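Local coordinates for long form salivary protein D7L (Phlebotomus duboscqi, PDB 6MT7) that binds cysteinyl leukotrienes and a stable thromboxane A2 analogue, sequestering host mediators and inhibiting collagen-induced platelet aggregation during sand fly blood feeding, at residues 160-164 with 165-169; 143-147 with 148-152; 77-80 with 81-85; 47-50 with 51-55. All coordinates share one frame; numbering follows the deposited sequence.

How the contacts relate
All four contacts are local, and along the chain they follow in series, so none nests in or crosses another. Contact 4 comes first and closes helix 40-52 beside the bound triton fragment. Contact 3 follows and leads the loop after helix 65-74 into helix 83-86. Its centre lies about 18 Å from that of contact 4. Contact 2 then folds the loop after helix 140-144 back on that helix. Contact 1 closes helix 159-164. Contacts 1 and 2 touch directly: the Cys144-Cys160 disulfide joins their helices, and Glu150 probably hydrogen-bonds Ser161. Contact 3 lies on the opposite side of the chain's centre from contacts 1 and 2.

Contact 1 (160-164 with 165-169); sequences CSAYY and YRLVD
Tyr165 closes the last regular helical turn, its N bonded to Ser161 O at 2.9 Å. Its CG stands anti to its own carbonyl carbon (chi1 -64°). This carries the ring back beside Ser161, with CD2 3.2 Å from Ser161 O. One water bonds both Tyr165 OH and Ser161 OG, and Glu150 is a further partner of the serine hydroxyl. Arg166 is the first residue to leave helical angles, with phi at +57°. Its N bonds to Tyr163 O at 2.8 Å. The arginine chain bends at chi2 (71°) and folds back past the helix end. There NH1 donates to Tyr164 O at 3.1 Å, with the oxygen close to the guanidinium plane. The Tyr163 ring lies loosely over one face of the guanidinium, its plane tilted from it. The charge is met by a salt bridge to Asp9 and a cation-pi contact with Trp13, so several partners fix this buried group. Leu167 N bonds to Ala162 O at 2.9 Å. Val168 N makes a weak bond to the same oxygen at 3.4 Å, and Val168 CG2 packs on Ala162 CB at 4.0 Å. A second water donates to both Val168 O and Tyr163 O. Asp169 presents its carbonyl carbon at the edge of the Tyr163 ring, 3.7 Å from CD1, while its carboxylate bonds Met1 N. The paired bonds from Arg166 N and Leu167 N, with positive phi at Arg166, make a Schellman motif at the C-terminal end of helix 159-164.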
loop_
_atom_site.group_PDB
_atom_site.type_symbol
_atom_site.label_atom_id
_atom_site.label_comp_id
_atom_site.label_asym_id
_atom_site.label_seq_id
_atom_site.Cartn_x
_atom_site.Cartn_y
_atom_site.Cartn_z
ATOM N N CYS A 160 9.907 10.445 8.819
ATOM C CA CYS A 160 8.760 10.681 7.957
ATOM C C CYS A 160 8.967 10.024 6.599
ATOM O O CYS A 160 8.074 9.334 6.093
ATOM C CB CYS A 160 8.543 12.198 7.832
ATOM S SG CYS A 160 7.249 12.765 6.700
ATOM N N SER A 161 10.154 10.211 6.010
ATOM C CA SER A 161 10.427 9.677 4.679
ATOM C C SER A 161 10.296 8.162 4.653
ATOM O O SER A 161 9.745 7.591 3.703
ATOM C CB SER A 161 11.830 10.085 4.227
ATOM O OG SER A 161 11.850 11.427 3.783
ATOM N N ALA A 162 10.792 7.490 5.695
ATOM C CA ALA A 162 10.709 6.030 5.721
ATOM C C ALA A 162 9.265 5.557 5.739
ATOM O O ALA A 162 8.938 4.516 5.153
ATOM C CB ALA A 162 11.465 5.476 6.927
ATOM N N TYR A 163 8.385 6.301 6.419
ATOM C CA TYR A 163 6.972 5.941 6.407
ATOM C C TYR A 163 6.382 6.092 5.001
ATOM O O TYR A 163 5.721 5.180 4.492
ATOM C CB TYR A 163 6.182 6.787 7.420
ATOM C CG TYR A 163 4.698 6.572 7.240
ATOM C CD1 TYR A 163 4.078 5.446 7.762
ATOM C CD2 TYR A 163 3.929 7.462 6.488
ATOM C CE1 TYR A 163 2.735 5.212 7.554
ATOM C CE2 TYR A 163 2.586 7.228 6.263
ATOM C CZ TYR A 163 1.992 6.105 6.804
ATOM O OH TYR A 163 0.652 5.864 6.597
ATOM N N TYR A 164 6.621 7.230 4.344
ATOM C CA TYR A 164 5.959 7.441 3.060
ATOM C C TYR A 164 6.564 6.592 1.948
ATOM O O TYR A 164 5.872 6.273 0.973
ATOM C CB TYR A 164 5.972 8.929 2.702
ATOM C CG TYR A 164 4.870 9.644 3.441
ATOM C CD1 TYR A 164 3.546 9.522 3.037
ATOM C CD2 TYR A 164 5.141 10.378 4.580
ATOM C CE1 TYR A 164 2.521 10.155 3.726
ATOM C CE2 TYR A 164 4.124 11.006 5.282
ATOM C CZ TYR A 164 2.818 10.889 4.851
ATOM O OH TYR A 164 1.808 11.517 5.550
ATOM N N TYR A 165 7.834 6.206 2.072
ATOM C CA TYR A 165 8.389 5.190 1.180
ATOM C C TYR A 165 7.888 3.790 1.513
ATOM O O TYR A 165 8.190 2.853 0.770
ATOM C CB TYR A 165 9.911 5.178 1.250
ATOM C CG TYR A 165 10.589 6.434 0.767
ATOM C CD1 TYR A 165 10.081 7.171 -0.295
ATOM C CD2 TYR A 165 11.762 6.867 1.371
ATOM C CE1 TYR A 165 10.736 8.333 -0.740
ATOM C CE2 TYR A 165 12.415 8.016 0.944
ATOM C CZ TYR A 165 11.901 8.742 -0.104
ATOM O OH TYR A 165 12.573 9.882 -0.510
ATOM N N ARG A 166 7.132 3.638 2.605
ATOM C CA ARG A 166 6.637 2.344 3.075
ATOM C C ARG A 166 7.784 1.371 3.330
ATOM O O ARG A 166 7.701 0.175 3.029
ATOM C CB ARG A 166 5.591 1.748 2.128
ATOM C CG ARG A 166 4.155 2.168 2.489
ATOM C CD ARG A 166 3.925 3.651 2.175
ATOM N NE ARG A 166 2.561 4.090 2.481
ATOM C CZ ARG A 166 2.081 5.299 2.183
ATOM N NH1 ARG A 166 2.848 6.201 1.576
ATOM N NH2 ARG A 166 0.824 5.609 2.475
ATOM N N LEU A 167 8.864 1.889 3.916
ATOM C CA LEU A 167 9.849 1.014 4.535
ATOM C C LEU A 167 9.375 0.552 5.908
ATOM O O LEU A 167 9.690 -0.569 6.325
ATOM C CB LEU A 167 11.196 1.728 4.655
ATOM C CG LEU A 167 11.715 2.320 3.340
ATOM C CD1 LEU A 167 13.045 3.039 3.546
ATOM C CD2 LEU A 167 11.837 1.238 2.288
ATOM N N VAL A 168 8.628 1.406 6.612
ATOM C CA VAL A 168 8.042 1.115 7.915
ATOM C C VAL A 168 6.595 1.589 7.895
ATOM O O VAL A 168 6.211 2.438 7.089
ATOM C CB VAL A 168 8.795 1.791 9.092
ATOM C CG1 VAL A 168 10.234 1.268 9.203
ATOM C CG2 VAL A 168 8.765 3.335 8.974
ATOM N N ASP A 169 5.793 1.044 8.813
ATOM C CA ASP A 169 4.406 1.472 8.963
ATOM C C ASP A 169 4.311 2.535 10.064
ATOM O O ASP A 169 5.321 3.077 10.522
ATOM C CB ASP A 169 3.494 0.263 9.216
ATOM C CG ASP A 169 3.816 -0.484 10.509
ATOM O OD1 ASP A 169 4.477 0.073 11.415
ATOM O OD2 ASP A 169 3.407 -1.660 10.615
HETATM O O HOH W 1 12.910 11.943 1.248
HETATM O O HOH W 2 4.007 3.162 5.666
#

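Contact 2 (143-147 with 148-152); sequences FCNAE and NREKG
The guanidinium of Arg149 lies flat on the ring of Phe143, centres 3.8 Å apart and planes only 12° from parallel. Arg149 CZ sits over the ring face, off the normal by 31°, so the stack is also a cation-pi contact. Glu147 covers the opposite face of the guanidinium with its CG, 3.6 Å from Arg149 NH1. The two side chains run alongside each other, but the Glu147 carboxylate does not touch the charge. NH1 donates to Phe143 O at 3.1 Å, with the oxygen somewhat tilted from the guanidinium plane. Ala146 N bonds the same carbonyl oxygen from the other face of its plane, so two donors grip it. Arg149 is extended from CG to NE, and this length spans the turn from its backbone to the phenyl face. Its own N bonds to Ala146 O at 3.1 Å. Glu147 and Asn148 both have positive phi and reverse the chain between the two halves. Glu150 packs against Cys144. Its chain bends at chi2 (-76°), which brings CG to 3.3 Å from Cys144 O and CD to 3.7 Å from Cys144 CB. A water also links Cys144 O to Glu150 N. The carboxylate turns to helix 159-164 (Ser161). Lys151 NZ bonds Asn148 OD1 at 3.0 Å. Here a cation-pi stack and an arginine-to-carbonyl hydrogen bond join the 3-10 turn to the end of helix 140-144, beside the disulfide that links this helix to helix 159-164.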
loop_
_atom_site.group_PDB
_atom_site.type_symbol
_atom_site.label_atom_id
_atom_site.label_comp_id
_atom_site.label_asym_id
_atom_site.label_seq_id
_atom_site.Cartn_x
_atom_site.Cartn_y
_atom_site.Cartn_z
ATOM N N PHE A 143 7.475 17.272 1.683
ATOM C CA PHE A 143 6.541 17.203 2.802
ATOM C C PHE A 143 7.263 16.863 4.097
ATOM O O PHE A 143 7.004 17.467 5.148
ATOM C CB PHE A 143 5.450 16.166 2.525
ATOM C CG PHE A 143 4.466 16.012 3.655
ATOM C CD1 PHE A 143 3.436 16.932 3.824
ATOM C CD2 PHE A 143 4.576 14.966 4.556
ATOM C CE1 PHE A 143 2.529 16.808 4.866
ATOM C CE2 PHE A 143 3.673 14.830 5.605
ATOM C CZ PHE A 143 2.644 15.755 5.758
ATOM N N CYS A 144 8.139 15.856 4.049
ATOM C CA CYS A 144 8.814 15.404 5.252
ATOM C C CYS A 144 9.890 16.382 5.717
ATOM O O CYS A 144 10.232 16.384 6.903
ATOM C CB CYS A 144 9.405 14.017 5.008
ATOM S SG CYS A 144 8.117 12.765 4.861
ATOM N N ASN A 145 10.405 17.224 4.818
ATOM C CA ASN A 145 11.366 18.253 5.197
ATOM C C ASN A 145 10.720 19.395 5.957
ATOM O O ASN A 145 11.436 20.204 6.565
ATOM C CB ASN A 145 12.071 18.807 3.961
ATOM C CG ASN A 145 13.200 17.917 3.488
ATOM O OD1 ASN A 145 13.674 17.050 4.223
ATOM N ND2 ASN A 145 13.643 18.135 2.260
ATOM N N ALA A 146 9.395 19.476 5.949
ATOM C CA ALA A 146 8.688 20.536 6.643
ATOM C C ALA A 146 8.284 20.096 8.043
ATOM O O ALA A 146 8.139 18.902 8.326
ATOM C CB ALA A 146 7.448 20.960 5.846
ATOM N N GLU A 147 8.123 21.086 8.927
ATOM C CA GLU A 147 7.596 20.893 10.279
ATOM C C GLU A 147 8.437 19.905 11.086
ATOM O O GLU A 147 7.935 19.253 12.010
ATOM C CB GLU A 147 6.125 20.460 10.248
ATOM C CG GLU A 147 5.255 21.247 9.256
ATOM C CD GLU A 147 4.923 22.662 9.728
ATOM O OE1 GLU A 147 5.171 22.976 10.910
ATOM O OE2 GLU A 147 4.399 23.462 8.913
ATOM N N ASN A 148 9.724 19.812 10.752
ATOM C CA ASN A 148 10.672 18.956 11.473
ATOM C C ASN A 148 10.192 17.513 11.532
ATOM O O ASN A 148 10.460 16.799 12.500
ATOM C CB ASN A 148 10.934 19.483 12.883
ATOM C CG ASN A 148 11.621 20.826 12.867
ATOM O OD1 ASN A 148 12.747 20.943 12.392
ATOM N ND2 ASN A 148 10.938 21.853 13.369
ATOM N N ARG A 149 9.469 17.075 10.494
ATOM C CA ARG A 149 8.861 15.748 10.549
ATOM C C ARG A 149 9.905 14.638 10.566
ATOM O O ARG A 149 9.659 13.577 11.150
ATOM C CB ARG A 149 7.896 15.554 9.375
ATOM C CG ARG A 149 6.599 16.359 9.501
ATOM C CD ARG A 149 5.755 16.312 8.232
ATOM N NE ARG A 149 4.448 16.923 8.460
ATOM C CZ ARG A 149 3.986 17.985 7.810
ATOM N NH1 ARG A 149 4.710 18.556 6.855
ATOM N NH2 ARG A 149 2.786 18.465 8.107
ATOM N N GLU A 150 11.068 14.854 9.944
ATOM C CA GLU A 150 12.054 13.780 9.855
ATOM C C GLU A 150 12.644 13.419 11.210
ATOM O O GLU A 150 13.169 12.312 11.363
ATOM C CB GLU A 150 13.179 14.147 8.887
ATOM C CG GLU A 150 12.766 14.304 7.419
ATOM C CD GLU A 150 12.530 12.975 6.709
ATOM O OE1 GLU A 150 11.962 12.049 7.321
ATOM O OE2 GLU A 150 12.911 12.872 5.529
ATOM N N LYS A 151 12.567 14.323 12.190
ATOM C CA LYS A 151 13.003 14.023 13.549
ATOM C C LYS A 151 12.151 12.952 14.216
ATOM O O LYS A 151 12.626 12.288 15.144
ATOM C CB LYS A 151 12.971 15.291 14.406
ATOM C CG LYS A 151 13.605 16.513 13.768
ATOM C CD LYS A 151 14.323 17.358 14.819
ATOM C CE LYS A 151 15.291 18.343 14.185
ATOM N NZ LYS A 151 14.784 18.843 12.879
ATOM N N GLY A 152 10.903 12.782 13.783
ATOM C CA GLY A 152 10.033 11.795 14.394
ATOM C C GLY A 152 9.699 12.084 15.837
ATOM O O GLY A 152 9.411 11.154 16.600
HETATM O O HOH W 3 12.211 17.475 8.756
#

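Contact 3 (77-80 with 81-85); sequences VAIP and GGINT
Pro80 and Ile83 carry the apolar contact, with Pro80 CG 4.2 Å from Ile83 CD1. Ile79 adds a second such contact, its CG2 4.2 Å from Ile83 CG1. One isoleucine therefore meets two consecutive residues of the preceding loop. Its first torsion explains this: CG1 is anti to the carbonyl carbon of Ile83 (chi1 -61°), which turns the ethyl branch back toward the loop. Phe72 of helix 65-74 touches both Ile79 and Pro80. Phe104 of helix 94-106 touches Pro80 and Ile83, so the buried proline touches aromatic side chains of two helices.

The ethyl branch of Ile83 also meets a backbone carbonyl. Pro80 O lies 3.3 Å from Ile83 CG1 and 3.7 Å from its CD1. The isoleucine branch thus lies against the carbonyl as well as near the proline ring.

No hydrogen bond joins 77-80 to 81-85. Pro80 and Gly81 have polyproline-II-like angles. Gly82 then takes a left-handed conformation, with phi at +75°, a value that favours glycine. After Gly82 the chain enters a weakly bonded helix. Thr85 N makes a weak bond to Gly82 O at 3.4 Å, and Ile83 O accepts from Ser87 OG one turn on. Much of the contact is at the surface. It takes no part in the ligand pocket, the Pro80 side chain lying about 9 Å from the bound triton fragment. It is a non-hydrogen-bonded linker, with a left-handed glycine just before the short helix 83-86 of this PBP/GOBP-family protein.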
loop_
_atom_site.group_PDB
_atom_site.type_symbol
_atom_site.label_atom_id
_atom_site.label_comp_id
_atom_site.label_asym_id
_atom_site.label_seq_id
_atom_site.Cartn_x
_atom_site.Cartn_y
_atom_site.Cartn_z
ATOM N N VAL A 77 -20.819 2.167 4.645
ATOM C CA VAL A 77 -21.275 1.472 3.445
ATOM C C VAL A 77 -21.811 0.111 3.863
ATOM O O VAL A 77 -21.160 -0.610 4.632
ATOM C CB VAL A 77 -20.149 1.307 2.405
ATOM C CG1 VAL A 77 -20.701 0.695 1.124
ATOM C CG2 VAL A 77 -19.470 2.641 2.111
ATOM N N ALA A 78 -22.978 -0.251 3.334
ATOM C CA ALA A 78 -23.578 -1.542 3.646
ATOM C C ALA A 78 -22.645 -2.684 3.275
ATOM O O ALA A 78 -21.985 -2.661 2.234
ATOM C CB ALA A 78 -24.910 -1.698 2.907
ATOM N N ILE A 79 -22.590 -3.697 4.132
ATOM C CA ILE A 79 -21.804 -4.892 3.842
ATOM C C ILE A 79 -22.366 -5.572 2.602
ATOM O O ILE A 79 -23.555 -5.918 2.576
ATOM C CB ILE A 79 -21.798 -5.862 5.034
ATOM C CG1 ILE A 79 -21.293 -5.151 6.292
ATOM C CG2 ILE A 79 -20.947 -7.090 4.705
ATOM C CD1 ILE A 79 -19.909 -4.593 6.152
ATOM N N PRO A 80 -21.566 -5.805 1.568
ATOM C CA PRO A 80 -22.104 -6.403 0.343
ATOM C C PRO A 80 -22.384 -7.892 0.503
ATOM O O PRO A 80 -21.918 -8.555 1.432
ATOM C CB PRO A 80 -21.005 -6.147 -0.690
ATOM C CG PRO A 80 -19.771 -5.927 0.089
ATOM C CD PRO A 80 -20.147 -5.429 1.445
ATOM N N GLY A 81 -23.186 -8.416 -0.422
ATOM C CA GLY A 81 -23.402 -9.844 -0.480
ATOM C C GLY A 81 -22.193 -10.560 -1.048
ATOM O O GLY A 81 -21.240 -9.950 -1.534
ATOM N N GLY A 82 -22.231 -11.888 -0.975
ATOM C CA GLY A 82 -21.176 -12.692 -1.567
ATOM C C GLY A 82 -19.872 -12.705 -0.804
ATOM O O GLY A 82 -18.821 -12.976 -1.397
ATOM N N ILE A 83 -19.901 -12.399 0.497
ATOM C CA ILE A 83 -18.676 -12.435 1.294
ATOM C C ILE A 83 -18.164 -13.865 1.424
ATOM O O ILE A 83 -16.956 -14.090 1.549
ATOM C CB ILE A 83 -18.924 -11.792 2.672
ATOM C CG1 ILE A 83 -19.344 -10.334 2.512
ATOM C CG2 ILE A 83 -17.680 -11.889 3.570
ATOM C CD1 ILE A 83 -18.342 -9.505 1.809
ATOM N N ASN A 84 -19.061 -14.855 1.385
ATOM C CA ASN A 84 -18.624 -16.239 1.516
ATOM C C ASN A 84 -17.616 -16.606 0.433
ATOM O O ASN A 84 -16.626 -17.290 0.709
ATOM C CB ASN A 84 -19.831 -17.179 1.480
ATOM C CG ASN A 84 -20.614 -17.073 0.193
ATOM O OD1 ASN A 84 -20.758 -15.989 -0.375
ATOM N ND2 ASN A 84 -21.131 -18.203 -0.277
ATOM N N THR A 85 -17.822 -16.122 -0.796
ATOM C CA THR A 85 -16.922 -16.485 -1.890
ATOM C C THR A 85 -15.516 -15.943 -1.665
ATOM O O THR A 85 -14.528 -16.590 -2.030
ATOM C CB THR A 85 -17.475 -15.969 -3.217
ATOM O OG1 THR A 85 -18.807 -16.456 -3.392
ATOM C CG2 THR A 85 -16.603 -16.428 -4.391
#

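Contact 4 (47-50 with 51-55); sequences KCVW and LHLGL. With TRT (fragment of triton X-100), chain C.
Cys48 holds SG anti to its backbone N (chi1 178°), while His52 has CG anti to its carbonyl carbon (chi1 -77°). These torsions bring SG to 3.5 Å from His52 ND1, with the sulfur oblique to the imidazole. The same ND1 donates to Cys48 O at 2.8 Å, a bond bent to 140°. Cys48 O also accepts from His52 N, so two donors from one residue hold the carbonyl and fix the rotation of the ring. Cys48 SG is bonded to Cys18 of helix 8-21, and the His52 ring meets Phe177 edge-to-face.

Val49 and Leu53 lie side by side, pointing the same way. Their CG1 and CD1 atoms are 3.7 Å apart. With Trp50 they line the pocket of this odorant-binding-protein fold, which the triton fragment occupies here. Leu53 N bonds Val49 O as the helix closes. Beyond it, helix 40-52 finishes in a Schellman motif with positive phi at Gly54: Leu55 N bonds Trp50 O at 3.0 Å, and Gly54 N bonds Leu51 O. This turn puts Leu55 CB at the edge of the Trp50 ring, 3.8 Å from CE3.

The triton fragment covers one face of the Trp50 indole with methyl groups, its C3 lying 3.5 Å from CZ3. Its aromatic ring reaches Val49, where TRT C10 is 3.7 Å from Val49 CG1. Tyr45, a probable thromboxane A2 site, and Gln19 hydrogen-bond the fragment.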
loop_
_atom_site.group_PDB
_atom_site.type_symbol
_atom_site.label_atom_id
_atom_site.label_comp_id
_atom_site.label_asym_id
_atom_site.label_seq_id
_atom_site.Cartn_x
_atom_site.Cartn_y
_atom_site.Cartn_z
ATOM N N LYS A 47 -4.024 -9.371 -6.654
ATOM C CA LYS A 47 -3.366 -9.898 -5.462
ATOM C C LYS A 47 -2.483 -8.843 -4.803
ATOM O O LYS A 47 -2.496 -8.686 -3.577
ATOM C CB LYS A 47 -2.519 -11.118 -5.812
ATOM C CG LYS A 47 -1.810 -11.678 -4.605
ATOM C CD LYS A 47 -1.001 -12.930 -4.934
ATOM C CE LYS A 47 -0.324 -13.487 -3.684
ATOM N NZ LYS A 47 0.652 -14.576 -4.028
ATOM N N CYS A 48 -1.706 -8.119 -5.611
ATOM C CA CYS A 48 -0.827 -7.078 -5.088
ATOM C C CYS A 48 -1.611 -6.042 -4.297
ATOM O O CYS A 48 -1.175 -5.617 -3.219
ATOM C CB CYS A 48 -0.074 -6.405 -6.245
ATOM S SG CYS A 48 1.065 -5.019 -5.818
ATOM N N VAL A 49 -2.763 -5.611 -4.821
ATOM C CA VAL A 49 -3.515 -4.557 -4.144
ATOM C C VAL A 49 -4.091 -5.071 -2.827
ATOM O O VAL A 49 -4.015 -4.387 -1.799
ATOM C CB VAL A 49 -4.615 -3.985 -5.057
ATOM C CG1 VAL A 49 -5.489 -3.005 -4.281
ATOM C CG2 VAL A 49 -3.997 -3.278 -6.267
ATOM N N TRP A 50 -4.667 -6.278 -2.829
ATOM C CA TRP A 50 -5.137 -6.852 -1.563
ATOM C C TRP A 50 -4.010 -6.882 -0.542
ATOM O O TRP A 50 -4.198 -6.504 0.624
ATOM C CB TRP A 50 -5.667 -8.271 -1.762
ATOM C CG TRP A 50 -7.031 -8.423 -2.348
ATOM C CD1 TRP A 50 -7.346 -9.089 -3.499
ATOM C CD2 TRP A 50 -8.276 -7.967 -1.796
ATOM N NE1 TRP A 50 -8.702 -9.059 -3.710
ATOM C CE2 TRP A 50 -9.297 -8.379 -2.678
ATOM C CE3 TRP A 50 -8.626 -7.249 -0.646
ATOM C CZ2 TRP A 50 -10.649 -8.090 -2.450
ATOM C CZ3 TRP A 50 -9.970 -6.957 -0.426
ATOM C CH2 TRP A 50 -10.962 -7.384 -1.324
ATOM N N LEU A 51 -2.820 -7.307 -0.973
ATOM C CA LEU A 51 -1.672 -7.384 -0.075
ATOM C C LEU A 51 -1.263 -5.997 0.409
ATOM O O LEU A 51 -1.033 -5.783 1.607
ATOM C CB LEU A 51 -0.502 -8.066 -0.792
ATOM C CG LEU A 51 0.865 -8.089 -0.097
ATOM C CD1 LEU A 51 0.824 -8.948 1.146
ATOM C CD2 LEU A 51 1.949 -8.590 -1.072
ATOM N N HIS A 52 -1.159 -5.039 -0.514
ATOM C CA HIS A 52 -0.645 -3.724 -0.153
ATOM C C HIS A 52 -1.658 -2.878 0.606
ATOM O O HIS A 52 -1.269 -1.874 1.223
ATOM C CB HIS A 52 -0.155 -3.000 -1.411
ATOM C CG HIS A 52 1.175 -3.498 -1.887
ATOM N ND1 HIS A 52 1.353 -4.770 -2.384
ATOM C CD2 HIS A 52 2.400 -2.914 -1.894
ATOM C CE1 HIS A 52 2.626 -4.946 -2.695
ATOM N NE2 HIS A 52 3.280 -3.831 -2.413
ATOM N N LEU A 53 -2.941 -3.259 0.582
ATOM C CA LEU A 53 -3.939 -2.658 1.457
ATOM C C LEU A 53 -3.891 -3.208 2.876
ATOM O O LEU A 53 -4.583 -2.673 3.750
ATOM C CB LEU A 53 -5.345 -2.882 0.898
ATOM C CG LEU A 53 -5.735 -2.079 -0.349
ATOM C CD1 LEU A 53 -7.020 -2.616 -0.956
ATOM C CD2 LEU A 53 -5.881 -0.603 0.002
ATOM N N GLY A 54 -3.122 -4.265 3.121
ATOM C CA GLY A 54 -3.133 -4.907 4.422
ATOM C C GLY A 54 -4.252 -5.896 4.616
ATOM O O GLY A 54 -4.580 -6.237 5.762
ATOM N N LEU A 55 -4.830 -6.404 3.526
ATOM C CA LEU A 55 -6.032 -7.225 3.609
ATOM C C LEU A 55 -5.799 -8.665 3.164
ATOM O O LEU A 55 -6.765 -9.414 2.991
ATOM C CB LEU A 55 -7.143 -6.574 2.786
ATOM C CG LEU A 55 -7.512 -5.198 3.336
ATOM C CD1 LEU A 55 -8.519 -4.529 2.414
ATOM C CD2 LEU A 55 -8.079 -5.342 4.763
HETATM C C25 TRT C . -3.399 7.938 -12.427
HETATM O O24 TRT C . -4.042 7.432 -11.261
HETATM C C23 TRT C . -4.819 6.258 -11.504
HETATM C C22 TRT C . -5.122 5.632 -10.149
HETATM O O21 TRT C . -6.062 4.561 -10.240
HETATM C C20 TRT C . -6.335 4.094 -8.924
HETATM C C19 TRT C . -7.464 3.081 -8.968
HETATM O O18 TRT C . -6.920 1.789 -9.223
HETATM C C17 TRT C . -7.670 1.148 -10.234
HETATM C C16 TRT C . -8.538 0.057 -9.639
HETATM O O15 TRT C . -7.777 -1.135 -9.417
HETATM C C12 TRT C . -8.251 -2.076 -8.520
HETATM C C13 TRT C . -9.612 -2.172 -8.253
HETATM C C14 TRT C . -10.092 -3.123 -7.345
HETATM C C11 TRT C . -7.368 -2.932 -7.874
HETATM C C10 TRT C . -7.844 -3.880 -6.974
HETATM C C9 TRT C . -9.201 -3.984 -6.698
HETATM C C6 TRT C . -9.673 -5.013 -5.712
HETATM C C8 TRT C . -10.238 -6.165 -6.535
HETATM C C7 TRT C . -8.483 -5.552 -4.926
HETATM C C5 TRT C . -10.805 -4.445 -4.827
HETATM C C1 TRT C . -10.565 -3.410 -3.704
HETATM C C2 TRT C . -9.593 -2.283 -4.034
HETATM C C4 TRT C . -11.912 -2.770 -3.394
HETATM C C3 TRT C . -10.108 -4.037 -2.393
#